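Local coordinates for RNA-dependent RNA Polymerase (Bombyx mori cytoplasmic polyhedrosis virus, PDB 6TZ0), which catalyses RNA-templated RNA synthesis, transcribing the double-stranded viral genome into plus strands and, after core assembly, probably making the complementary minus strands, at residues T347-S352 against T620-E625. Sequence-based numbering, arbitrary orientation.
Sequences TLTELS and TSYESE
Glu350, in the first turn of the helix that begins at Thr349, faces Ser624 on the strand 620-624, their CA atoms 7.6 Å apart, and no backbone hydrogen bond joins the two segments. Side chains therefore carry most of the junction, a small case of a helix start docking on a β-sheet. Tyr622 reaches across to the helix, CG anti to its backbone N (chi1 176°), and the phenol end of its ring meets the methyl of Thr349, which comes from the opposite direction; CG2 of Thr349 lies 3.4 Å from CZ of Tyr622, set obliquely to the ring. Glu350 approaches the same ring differently. Its chain bends at chi2 (91°) and brings OE2 to the ring edge, in the ring plane and 3.4 Å from CE2 of Tyr622, with the carboxylate turned 71° from the ring. OE2 of Glu350 also sits 3.3 Å from CB of Ser624, whose hydroxyl is hydrogen-bonded to the backbone N of Phe627. Leu476, on the parallel neighbour strand 474-477, touches Thr349 and Tyr622, so the helix start packs on this mixed sheet of the central polymerase domain; Thr349's side chain is about 11 Å from that of UTP-binding Arg485. Cohesion rests on van der Waals contact, perhaps aided by carboxylate attraction to the tyrosine C-H rim, which Glu625's carboxylate (OE1 6.7 Å from Glu350 OE2) would, if anything, oppose.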
ATOM      1  N   THR A 347     -16.561  -6.633   8.338  1.00 45.72           N
ATOM      2  CA  THR A 347     -17.549  -7.634   7.941  1.00 45.72           C
ATOM      3  C   THR A 347     -17.070  -8.310   6.666  1.00 45.72           C
ATOM      4  O   THR A 347     -15.882  -8.283   6.330  1.00 45.72           O
ATOM      5  CB  THR A 347     -18.951  -7.043   7.746  1.00 45.72           C
ATOM      6  OG1 THR A 347     -18.873  -5.833   6.983  1.00 45.72           O
ATOM      7  CG2 THR A 347     -19.665  -6.858   9.068  1.00 45.72           C
ATOM      8  N   LEU A 348     -18.004  -8.972   5.981  1.00 44.79           N
ATOM      9  CA  LEU A 348     -17.743  -9.555   4.673  1.00 44.79           C
ATOM     10  C   LEU A 348     -17.386  -8.467   3.675  1.00 44.79           C
ATOM     11  O   LEU A 348     -18.060  -7.439   3.595  1.00 44.79           O
ATOM     12  CB  LEU A 348     -18.973 -10.314   4.171  1.00 44.79           C
ATOM     13  CG  LEU A 348     -19.496 -11.547   4.904  1.00 44.79           C
ATOM     14  CD1 LEU A 348     -20.793 -11.992   4.258  1.00 44.79           C
ATOM     15  CD2 LEU A 348     -18.489 -12.673   4.913  1.00 44.79           C
ATOM     16  N   THR A 349     -16.331  -8.706   2.897  1.00 45.22           N
ATOM     17  CA  THR A 349     -15.877  -7.716   1.931  1.00 45.22           C
ATOM     18  C   THR A 349     -16.805  -7.576   0.733  1.00 45.22           C
ATOM     19  O   THR A 349     -16.716  -6.572   0.018  1.00 45.22           O
ATOM     20  CB  THR A 349     -14.471  -8.062   1.467  1.00 45.22           C
ATOM     21  OG1 THR A 349     -14.072  -7.164   0.426  1.00 45.22           O
ATOM     22  CG2 THR A 349     -14.430  -9.456   0.982  1.00 45.22           C
ATOM     23  N   GLU A 350     -17.707  -8.537   0.510  1.00 42.47           N
ATOM     24  CA  GLU A 350     -18.737  -8.351  -0.503  1.00 42.47           C
ATOM     25  C   GLU A 350     -19.718  -7.257  -0.104  1.00 42.47           C
ATOM     26  O   GLU A 350     -20.357  -6.652  -0.968  1.00 42.47           O
ATOM     27  CB  GLU A 350     -19.499  -9.653  -0.741  1.00 42.47           C
ATOM     28  CG  GLU A 350     -18.688 -10.826  -1.261  1.00 42.47           C
ATOM     29  CD  GLU A 350     -18.124 -11.691  -0.147  1.00 42.47           C
ATOM     30  OE1 GLU A 350     -18.352 -11.368   1.034  1.00 42.47           O
ATOM     31  OE2 GLU A 350     -17.475 -12.711  -0.449  1.00 42.47           O
ATOM     32  N   LEU A 351     -19.858  -6.998   1.197  1.00 43.18           N
ATOM     33  CA  LEU A 351     -20.775  -5.968   1.661  1.00 43.18           C
ATOM     34  C   LEU A 351     -20.155  -4.580   1.616  1.00 43.18           C
ATOM     35  O   LEU A 351     -20.864  -3.601   1.370  1.00 43.18           O
ATOM     36  CB  LEU A 351     -21.245  -6.284   3.079  1.00 43.18           C
ATOM     37  CG  LEU A 351     -22.161  -7.493   3.255  1.00 43.18           C
ATOM     38  CD1 LEU A 351     -22.404  -7.766   4.720  1.00 43.18           C
ATOM     39  CD2 LEU A 351     -23.472  -7.263   2.532  1.00 43.18           C
ATOM     40  N   SER A 352     -18.851  -4.474   1.842  1.00 45.10           N
ATOM     41  CA  SER A 352     -18.166  -3.191   1.866  1.00 45.10           C
ATOM     42  C   SER A 352     -17.455  -2.873   0.562  1.00 45.10           C
ATOM     43  O   SER A 352     -16.867  -1.792   0.439  1.00 45.10           O
ATOM     44  CB  SER A 352     -17.159  -3.154   3.013  1.00 45.10           C
ATOM     45  OG  SER A 352     -16.427  -1.942   3.008  1.00 45.10           O
ATOM     46  N   THR A 620     -10.304  -4.367 -10.016  1.00 39.69           N
ATOM     47  CA  THR A 620      -9.896  -5.461  -9.160  1.00 39.69           C
ATOM     48  C   THR A 620     -10.913  -6.589  -9.215  1.00 39.69           C
ATOM     49  O   THR A 620     -12.118  -6.366  -9.348  1.00 39.69           O
ATOM     50  CB  THR A 620      -9.741  -4.985  -7.721  1.00 39.69           C
ATOM     51  OG1 THR A 620     -10.989  -4.457  -7.266  1.00 39.69           O
ATOM     52  CG2 THR A 620      -8.698  -3.906  -7.641  1.00 39.69           C
ATOM     53  N   SER A 621     -10.410  -7.810  -9.108  1.00 41.18           N
ATOM     54  CA  SER A 621     -11.235  -9.007  -9.125  1.00 41.18           C
ATOM     55  C   SER A 621     -11.139  -9.676  -7.765  1.00 41.18           C
ATOM     56  O   SER A 621     -10.038  -9.972  -7.293  1.00 41.18           O
ATOM     57  CB  SER A 621     -10.790  -9.956 -10.234  1.00 41.18           C
ATOM     58  OG  SER A 621     -11.569 -11.132 -10.226  1.00 41.18           O
ATOM     59  N   TYR A 622     -12.283  -9.901  -7.132  1.00 42.03           N
ATOM     60  CA  TYR A 622     -12.347 -10.601  -5.859  1.00 42.03           C
ATOM     61  C   TYR A 622     -12.990 -11.965  -6.056  1.00 42.03           C
ATOM     62  O   TYR A 622     -13.987 -12.087  -6.773  1.00 42.03           O
ATOM     63  CB  TYR A 622     -13.117  -9.796  -4.814  1.00 42.03           C
ATOM     64  CG  TYR A 622     -13.265 -10.551  -3.522  1.00 42.03           C
ATOM     65  CD1 TYR A 622     -12.166 -10.803  -2.715  1.00 42.03           C
ATOM     66  CD2 TYR A 622     -14.504 -11.021  -3.112  1.00 42.03           C
ATOM     67  CE1 TYR A 622     -12.294 -11.507  -1.538  1.00 42.03           C
ATOM     68  CE2 TYR A 622     -14.643 -11.720  -1.940  1.00 42.03           C
ATOM     69  CZ  TYR A 622     -13.534 -11.972  -1.163  1.00 42.03           C
ATOM     70  OH  TYR A 622     -13.673 -12.662   0.017  1.00 42.03           O
ATOM     71  N   GLU A 623     -12.413 -12.982  -5.424  1.00 44.30           N
ATOM     72  CA  GLU A 623     -12.927 -14.345  -5.497  1.00 44.30           C
ATOM     73  C   GLU A 623     -13.784 -14.609  -4.268  1.00 44.30           C
ATOM     74  O   GLU A 623     -13.259 -14.773  -3.162  1.00 44.30           O
ATOM     75  CB  GLU A 623     -11.784 -15.348  -5.589  1.00 44.30           C
ATOM     76  CG  GLU A 623     -12.247 -16.781  -5.680  1.00 44.30           C
ATOM     77  CD  GLU A 623     -11.097 -17.754  -5.801  1.00 44.30           C
ATOM     78  OE1 GLU A 623      -9.932 -17.304  -5.780  1.00 44.30           O
ATOM     79  OE2 GLU A 623     -11.356 -18.969  -5.926  1.00 44.30           O
ATOM     80  N   SER A 624     -15.094 -14.667  -4.459  1.00 42.26           N
ATOM     81  CA  SER A 624     -16.024 -14.798  -3.351  1.00 42.26           C
ATOM     82  C   SER A 624     -16.510 -16.232  -3.202  1.00 42.26           C
ATOM     83  O   SER A 624     -16.625 -16.975  -4.178  1.00 42.26           O
ATOM     84  CB  SER A 624     -17.217 -13.868  -3.540  1.00 42.26           C
ATOM     85  OG  SER A 624     -17.959 -14.240  -4.677  1.00 42.26           O
ATOM     86  N   GLU A 625     -16.790 -16.615  -1.957  1.00 43.93           N
ATOM     87  CA  GLU A 625     -17.382 -17.919  -1.696  1.00 43.93           C
ATOM     88  C   GLU A 625     -18.861 -17.954  -2.051  1.00 43.93           C
ATOM     89  O   GLU A 625     -19.384 -19.019  -2.388  1.00 43.93           O
ATOM     90  CB  GLU A 625     -17.185 -18.302  -0.234  1.00 43.93           C
ATOM     91  CG  GLU A 625     -15.759 -18.652   0.120  1.00 43.93           C
ATOM     92  CD  GLU A 625     -15.591 -18.977   1.586  1.00 43.93           C
ATOM     93  OE1 GLU A 625     -16.554 -18.769   2.354  1.00 43.93           O
ATOM     94  OE2 GLU A 625     -14.502 -19.445   1.974  1.00 43.93           O
TER